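Local coordinates for protein L-serine ammonia-lyase (Rhizomucor miehei CAU432, PDB 5C3U) that carries covalently bound pyridoxal-5'-phosphate and belongs to the pyridoxal-phosphate-dependent enzymes, at residues T22-A27 with N37-M42; A174-V179 with V307-T312; G49-R54 with S157-E162. One frame throughout, in Å; residues are numbered along the deposited sequence.

In the fold
Interactions 1 and 2 lie in one mixed sheet, with centres about 10 Å apart: strand 24-26 is its edge, strand 37-42 runs antiparallel beside it, and strands 306-311 and 174-178 follow in parallel, so 37-42 and 306-311 join the two contacts. Interaction 3, its centre about 14 Å from that of interaction 1 and 12 Å from that of interaction 2, ties the start of helix 52-67 to helix 150-166. Along the chain interaction 1 closes first, then interaction 3, and interaction 2 opens last. Glu162 bridges to Lys41, linking interactions 1 and 3, while interactions 2 and 3 meet at pyridoxal-5'-phosphate, between the strand ends and the lysine that holds it.

Interaction 1: residues T22-A27 with N37-M42; sequences TPLLHA and NVFLKM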
# COMPACT_ATOMS: atom_id res chain seq x y z
N THR A 22 13.54 4.58 4.16
CA THR A 22 13.76 3.30 3.51
C THR A 22 14.68 3.47 2.30
O THR A 22 14.73 4.56 1.73
CB THR A 22 12.44 2.69 3.00
OG1 THR A 22 11.78 3.66 2.18
CG2 THR A 22 11.53 2.29 4.16
N PRO A 23 15.39 2.40 1.90
CA PRO A 23 16.26 2.47 0.73
C PRO A 23 15.53 2.77 -0.58
O PRO A 23 14.37 2.33 -0.77
CB PRO A 23 16.85 1.06 0.64
CG PRO A 23 16.77 0.51 2.00
CD PRO A 23 15.54 1.12 2.62
N LEU A 24 16.21 3.49 -1.47
CA LEU A 24 15.79 3.60 -2.86
C LEU A 24 16.81 2.84 -3.71
O LEU A 24 17.91 3.33 -3.96
CB LEU A 24 15.68 5.07 -3.30
CG LEU A 24 15.16 5.32 -4.72
CD1 LEU A 24 13.68 5.00 -4.85
CD2 LEU A 24 15.43 6.75 -5.17
N LEU A 25 16.45 1.62 -4.10
CA LEU A 25 17.37 0.73 -4.81
C LEU A 25 17.31 0.87 -6.33
O LEU A 25 16.23 0.97 -6.92
CB LEU A 25 17.16 -0.73 -4.40
CG LEU A 25 17.34 -1.12 -2.92
CD1 LEU A 25 16.96 -2.58 -2.73
CD2 LEU A 25 18.75 -0.86 -2.39
N HIS A 26 18.48 0.89 -6.96
CA HIS A 26 18.54 0.86 -8.40
C HIS A 26 18.32 -0.56 -8.86
O HIS A 26 18.82 -1.51 -8.24
CB HIS A 26 19.90 1.38 -8.86
CG HIS A 26 20.02 1.56 -10.34
ND1 HIS A 26 20.93 0.88 -11.09
CD2 HIS A 26 19.30 2.37 -11.23
CE1 HIS A 26 20.80 1.24 -12.39
NE2 HIS A 26 19.81 2.15 -12.47
N ALA A 27 17.55 -0.72 -9.93
CA ALA A 27 17.27 -2.03 -10.50
C ALA A 27 18.02 -2.19 -11.84
O ALA A 27 17.49 -1.85 -12.89
CB ALA A 27 15.77 -2.19 -10.70
N ASN A 37 16.02 4.38 -16.37
CA ASN A 37 16.44 4.11 -14.99
C ASN A 37 15.26 3.77 -14.08
O ASN A 37 14.35 4.58 -13.90
CB ASN A 37 17.17 5.30 -14.40
CG ASN A 37 18.54 5.47 -14.98
OD1 ASN A 37 19.46 4.72 -14.67
ND2 ASN A 37 18.70 6.48 -15.81
N VAL A 38 15.31 2.58 -13.49
CA VAL A 38 14.26 2.10 -12.60
C VAL A 38 14.79 2.09 -11.17
O VAL A 38 15.83 1.47 -10.88
CB VAL A 38 13.76 0.69 -13.02
CG1 VAL A 38 12.74 0.14 -12.03
CG2 VAL A 38 13.17 0.76 -14.42
N PHE A 39 14.08 2.81 -10.29
CA PHE A 39 14.41 2.84 -8.88
C PHE A 39 13.26 2.23 -8.09
O PHE A 39 12.09 2.44 -8.42
CB PHE A 39 14.62 4.27 -8.40
CG PHE A 39 15.84 4.92 -8.99
CD1 PHE A 39 15.74 5.70 -10.14
CD2 PHE A 39 17.08 4.75 -8.38
CE1 PHE A 39 16.87 6.31 -10.67
CE2 PHE A 39 18.21 5.36 -8.90
CZ PHE A 39 18.10 6.13 -10.05
N LEU A 40 13.60 1.50 -7.04
CA LEU A 40 12.61 0.81 -6.24
C LEU A 40 12.63 1.37 -4.82
O LEU A 40 13.66 1.30 -4.15
CB LEU A 40 12.90 -0.69 -6.23
CG LEU A 40 13.05 -1.36 -7.59
CD1 LEU A 40 13.49 -2.81 -7.41
CD2 LEU A 40 11.77 -1.27 -8.41
N LYS A 41 11.50 1.93 -4.39
CA LYS A 41 11.37 2.48 -3.03
C LYS A 41 10.90 1.35 -2.10
O LYS A 41 9.77 0.87 -2.23
CB LYS A 41 10.40 3.67 -3.04
CG LYS A 41 10.23 4.39 -1.71
CD LYS A 41 11.57 4.87 -1.15
CE LYS A 41 11.34 5.89 -0.05
NZ LYS A 41 12.62 6.25 0.64
N MET A 42 11.77 0.90 -1.20
CA MET A 42 11.59 -0.37 -0.49
C MET A 42 10.84 -0.29 0.86
O MET A 42 11.44 -0.39 1.93
CB MET A 42 12.95 -1.07 -0.27
CG MET A 42 13.74 -1.28 -1.56
SD MET A 42 12.86 -2.33 -2.73
CE MET A 42 12.90 -3.87 -1.81
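Thr22 leads into an antiparallel beta pairing, with strand 24-26 on the edge of the mixed sheet of this pyridoxal-phosphate enzyme and strand 37-42 beside it. Thr22 O takes a bond from Lys41 NZ at 2.9 Å, the amine standing above the carbonyl plane, and Thr22 OG1 adds a weaker one. The lysine chain bends at chi2 (56°), which turns the amine back toward Thr22; Glu162 and Gln166 also hold that amine, and Glu43 binds the threonine hydroxyl. Pro23 O accepts a nearly straight bond from Met42 N (3.0 Å). Leu24, opposite Lys41 in a non-hydrogen-bonded pair, lays CD1 against Phe39 CB at 3.7 Å, and Leu163 and Leu167 close in from helix 150-166 and the loop after it. Leu25 forms the hydrogen-bonded pair with Leu40, N to O and O to N, and its side chain leaves by the other face, where Leu25 CD1 meets Met42 CG at 3.7 Å, the two chains at about a right angle. His26 shares the face of Leu24 and Phe39; its CD2 sits over the rim of one face of the Phe39 ring, the ring planes inclined at 56°, and His26 NE2 makes a weak, bent bond to Asn37 OD1 at 3.4 Å. Ala27, right before helix 28-34, sets CB beside Leu40 CD1, and Ala27 N donates to Val38 O at 2.9 Å.

Interaction 2: residues A174-V179 with V307-T312; sequences AIICPV and VVVLVT. With PLP (pyridoxal-5'-phosphate), chain B.
Strands 174-178 and 307-311 run parallel, their axes 19° apart, and a ladder of three nearly straight bonds joins them: Val308 N to Ala174 O, Ile176 N to Val308 O at 2.9 Å, and Leu310 N to Ile176 O at 3.1 Å. Both bonds of Ile176 therefore go to this one neighbour, while Ile175 and Cys177 turn theirs to Pro201 and strand 202-207. On one face Ile176 is the central side chain. Its CG1 lies beside its own backbone N (chi1 -52°), and Ile176 CD1 is carried out to Val309 CG2 at 3.9 Å, the two side chains running alongside and pointing the same way. Ala285 and Leu288 of helix 280-290 pack onto Ile176 from that face. On the other face Ile175 CG2 rests on Leu310 CG at 3.9 Å, and Leu310 CD1 reaches Cys177 SG at 4.0 Å. At the C-terminal ends of the strands Pro178 CG and Thr312 CG2 reach toward each other, 3.6 Å apart. Pro178 CB comes to 3.8 Å from C6 of the pyridoxal-5'-phosphate ring, and Thr312 OG1 lies 2.7 Å from its N1. Strand 174-178 runs on into Gly180, Gly181 and Gly182, whose backbone N atoms bond to the cofactor, an arrangement consistent with the fold type II, tryptophan-synthase-beta-like pyridoxal-phosphate enzymes.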
# COMPACT_ATOMS: atom_id res chain seq x y z
N ALA A 174 8.02 9.29 -13.75
CA ALA A 174 6.78 8.75 -13.20
C ALA A 174 7.04 8.09 -11.86
O ALA A 174 8.17 7.66 -11.57
CB ALA A 174 6.16 7.73 -14.14
N ILE A 175 5.98 8.03 -11.06
CA ILE A 175 5.95 7.24 -9.83
C ILE A 175 4.81 6.25 -9.98
O ILE A 175 3.70 6.64 -10.29
CB ILE A 175 5.74 8.14 -8.59
CG1 ILE A 175 6.94 9.09 -8.44
CG2 ILE A 175 5.57 7.28 -7.32
CD1 ILE A 175 6.78 10.14 -7.36
N ILE A 176 5.11 4.96 -9.80
CA ILE A 176 4.12 3.91 -9.95
C ILE A 176 3.65 3.50 -8.56
O ILE A 176 4.47 3.11 -7.72
CB ILE A 176 4.67 2.67 -10.68
CG1 ILE A 176 5.34 3.08 -12.01
CG2 ILE A 176 3.57 1.63 -10.88
CD1 ILE A 176 5.98 1.92 -12.75
N CYS A 177 2.34 3.60 -8.34
CA CYS A 177 1.77 3.54 -6.99
C CYS A 177 0.55 2.59 -6.99
O CYS A 177 -0.44 2.85 -7.67
CB CYS A 177 1.37 4.94 -6.53
SG CYS A 177 0.58 5.04 -4.91
N PRO A 178 0.63 1.50 -6.23
CA PRO A 178 -0.55 0.60 -6.10
C PRO A 178 -1.70 1.33 -5.41
O PRO A 178 -1.44 2.15 -4.50
CB PRO A 178 -0.04 -0.55 -5.19
CG PRO A 178 1.30 -0.14 -4.73
CD PRO A 178 1.76 1.12 -5.36
N VAL A 179 -2.95 1.08 -5.84
CA VAL A 179 -4.14 1.70 -5.22
C VAL A 179 -5.14 0.67 -4.69
O VAL A 179 -5.60 -0.20 -5.44
CB VAL A 179 -4.86 2.69 -6.21
CG1 VAL A 179 -6.11 3.30 -5.55
CG2 VAL A 179 -3.90 3.80 -6.61
N VAL A 307 12.24 6.25 -13.49
CA VAL A 307 10.92 5.83 -13.00
C VAL A 307 11.10 5.24 -11.61
O VAL A 307 12.07 4.52 -11.34
CB VAL A 307 10.18 4.87 -13.96
CG1 VAL A 307 10.91 3.55 -14.12
CG2 VAL A 307 8.75 4.63 -13.48
N VAL A 308 10.17 5.59 -10.71
CA VAL A 308 10.23 5.12 -9.32
C VAL A 308 9.05 4.18 -9.07
O VAL A 308 7.92 4.53 -9.37
CB VAL A 308 10.15 6.29 -8.30
CG1 VAL A 308 10.04 5.76 -6.87
CG2 VAL A 308 11.35 7.21 -8.41
N VAL A 309 9.32 2.99 -8.54
CA VAL A 309 8.22 2.05 -8.23
C VAL A 309 8.13 1.98 -6.72
O VAL A 309 9.14 1.69 -6.06
CB VAL A 309 8.50 0.64 -8.79
CG1 VAL A 309 7.35 -0.32 -8.47
CG2 VAL A 309 8.75 0.71 -10.29
N LEU A 310 6.94 2.23 -6.16
CA LEU A 310 6.76 2.10 -4.71
C LEU A 310 6.51 0.65 -4.38
O LEU A 310 5.45 0.10 -4.71
CB LEU A 310 5.62 2.99 -4.19
CG LEU A 310 5.61 4.46 -4.59
CD1 LEU A 310 4.43 5.16 -3.91
CD2 LEU A 310 6.93 5.16 -4.24
N VAL A 311 7.51 0.02 -3.75
CA VAL A 311 7.42 -1.38 -3.45
C VAL A 311 6.86 -1.49 -2.04
O VAL A 311 7.59 -1.38 -1.05
CB VAL A 311 8.78 -2.09 -3.58
CG1 VAL A 311 8.66 -3.57 -3.15
CG2 VAL A 311 9.27 -1.99 -5.02
N THR A 312 5.55 -1.68 -1.98
CA THR A 312 4.82 -1.45 -0.74
C THR A 312 5.02 -2.52 0.33
O THR A 312 4.72 -2.28 1.50
CB THR A 312 3.34 -1.16 -1.01
OG1 THR A 312 2.80 -2.17 -1.88
CG2 THR A 312 3.23 0.21 -1.67
N1 PLP B . 0.21 -2.21 -1.06
C2 PLP B . 0.26 -2.71 0.18
C2A PLP B . 1.11 -3.91 0.53
C3 PLP B . -0.56 -2.09 1.23
O3 PLP B . -0.53 -2.58 2.51
C4 PLP B . -1.36 -0.91 0.84
C4A PLP B . -2.18 -0.23 1.86
C5 PLP B . -1.34 -0.44 -0.57
C6 PLP B . -0.52 -1.14 -1.46
C5A PLP B . -2.15 0.76 -1.04
O4P PLP B . -3.24 0.96 -0.15
P PLP B . -4.29 2.20 -0.10
O1P PLP B . -3.69 3.27 0.74
O2P PLP B . -4.62 2.62 -1.54
O3P PLP B . -5.43 1.49 0.54

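Interaction 3: residues G49-R54 with S157-E162; sequences GSVKMR and STIVQE. With PLP (pyridoxal-5'-phosphate), chain B.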
# COMPACT_ATOMS: atom_id res chain seq x y z
N GLY A 49 6.45 -4.30 8.21
CA GLY A 49 6.66 -4.99 6.93
C GLY A 49 6.02 -4.35 5.71
O GLY A 49 6.06 -4.94 4.61
N SER A 50 5.43 -3.18 5.89
CA SER A 50 4.79 -2.49 4.76
C SER A 50 4.74 -0.99 4.89
O SER A 50 5.01 -0.43 5.97
CB SER A 50 3.38 -3.04 4.54
OG SER A 50 2.45 -2.35 5.36
N VAL A 51 4.36 -0.33 3.79
CA VAL A 51 4.15 1.12 3.72
C VAL A 51 3.11 1.64 4.76
O VAL A 51 3.16 2.81 5.12
CB VAL A 51 3.73 1.56 2.28
CG1 VAL A 51 2.30 1.11 1.94
CG2 VAL A 51 3.91 3.06 2.07
N LYS A 52 2.22 0.77 5.24
CA LYS A 52 1.22 1.16 6.23
C LYS A 52 1.84 1.81 7.44
O LYS A 52 1.22 2.67 8.08
CB LYS A 52 0.31 -0.01 6.68
CG LYS A 52 -0.60 -0.55 5.57
CD LYS A 52 -1.60 0.55 5.19
CE LYS A 52 -2.78 -0.01 4.44
NZ LYS A 52 -2.31 -0.84 3.30
N MET A 53 3.07 1.42 7.78
CA MET A 53 3.77 2.05 8.89
C MET A 53 3.80 3.59 8.78
O MET A 53 3.73 4.29 9.81
CB MET A 53 5.17 1.46 9.00
CG MET A 53 5.74 1.30 10.40
SD MET A 53 4.64 0.55 11.63
CE MET A 53 4.39 2.11 12.35
N ARG A 54 3.87 4.15 7.57
CA ARG A 54 3.88 5.62 7.41
C ARG A 54 2.52 6.21 7.77
O ARG A 54 2.42 7.03 8.71
CB ARG A 54 4.25 6.04 5.98
CG ARG A 54 5.66 5.64 5.56
CD ARG A 54 5.98 6.13 4.16
NE ARG A 54 7.29 5.65 3.74
CZ ARG A 54 8.42 6.32 3.91
NH1 ARG A 54 9.55 5.77 3.48
NH2 ARG A 54 8.44 7.53 4.48
N SER A 157 2.61 10.86 2.96
CA SER A 157 3.27 11.89 2.15
C SER A 157 4.76 11.99 2.46
O SER A 157 5.53 12.48 1.64
CB SER A 157 2.56 13.24 2.31
OG SER A 157 2.90 13.82 3.54
N THR A 158 5.18 11.47 3.62
CA THR A 158 6.59 11.44 3.99
C THR A 158 7.43 10.68 2.95
O THR A 158 8.63 10.94 2.80
CB THR A 158 6.83 10.88 5.41
OG1 THR A 158 6.39 9.52 5.49
CG2 THR A 158 6.11 11.71 6.48
N ILE A 159 6.82 9.73 2.24
CA ILE A 159 7.56 9.00 1.20
C ILE A 159 8.17 9.93 0.13
O ILE A 159 9.27 9.66 -0.39
CB ILE A 159 6.69 7.86 0.60
CG1 ILE A 159 7.59 6.71 0.10
CG2 ILE A 159 5.70 8.40 -0.43
CD1 ILE A 159 6.83 5.44 -0.26
N VAL A 160 7.48 11.04 -0.17
CA VAL A 160 7.92 11.90 -1.27
C VAL A 160 9.07 12.81 -0.85
O VAL A 160 10.01 13.02 -1.61
CB VAL A 160 6.75 12.68 -1.89
CG1 VAL A 160 7.25 13.66 -2.94
CG2 VAL A 160 5.76 11.69 -2.51
N GLN A 161 9.00 13.31 0.39
CA GLN A 161 10.10 14.06 0.99
C GLN A 161 11.40 13.26 0.96
O GLN A 161 12.46 13.79 0.60
CB GLN A 161 9.74 14.47 2.43
N GLU A 162 11.31 11.97 1.29
CA GLU A 162 12.45 11.06 1.15
C GLU A 162 12.92 10.93 -0.31
O GLU A 162 14.11 11.04 -0.59
CB GLU A 162 12.12 9.68 1.73
CG GLU A 162 12.26 9.58 3.24
CD GLU A 162 11.76 8.25 3.80
OE1 GLU A 162 11.10 8.28 4.88
OE2 GLU A 162 12.03 7.19 3.19
N1 PLP B . 0.21 -2.21 -1.06
C2 PLP B . 0.26 -2.71 0.18
C2A PLP B . 1.11 -3.91 0.53
C3 PLP B . -0.56 -2.09 1.23
O3 PLP B . -0.53 -2.58 2.51
C4 PLP B . -1.36 -0.91 0.84
C4A PLP B . -2.18 -0.23 1.86
C5 PLP B . -1.34 -0.44 -0.57
C6 PLP B . -0.52 -1.14 -1.46
C5A PLP B . -2.15 0.76 -1.04
O4P PLP B . -3.24 0.96 -0.15
P PLP B . -4.29 2.20 -0.10
O1P PLP B . -3.69 3.27 0.74
O2P PLP B . -4.62 2.62 -1.54
O3P PLP B . -5.43 1.49 0.54
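An extended run from CG to NE (chi2 -178°, chi3 -176°) carries the guanidinium of Arg54 to helix 150-166, where Glu162, itself extended beyond CG, comes from the opposite direction. The two form an end-on salt bridge with two bonds: Arg54 NH2 to Glu162 OE1 at 2.8 Å and Arg54 NH1 to Glu162 OE2 at 2.9 Å; OE2 is also held by Lys41 and by the backbone N of Thr22. Both carboxylate oxygens lie close to the guanidinium plane, yet the nitrogens approach from above the carboxylate plane, the two groups being twisted 52° apart. Thr158 OG1 takes a further bond from Arg54 NH2 at 3.0 Å, also in the guanidinium plane; the same hydroxyl is bonded to Gly155 O. Ile159 CA covers one face of the guanidinium, toward its rim, while Ile159 CG1 comes within 3.8 Å of Arg54 NE. Glu43 binds that NE from outside the pair, so the guanidinium is gripped on several sides and its rotation is restrained. Two residues before Arg54 stands Lys52, whose NZ is covalently joined to C4A of pyridoxal-5'-phosphate, consistent with the Schiff-base lysine of this family. Ser50 OG caps the start of helix 52-67 by accepting from Lys52 N at 3.1 Å. Val51 CG2 comes to 4.4 Å from Ile159 CD1, a light apolar touch, and the backbone N of Val51 bonds to Thr312.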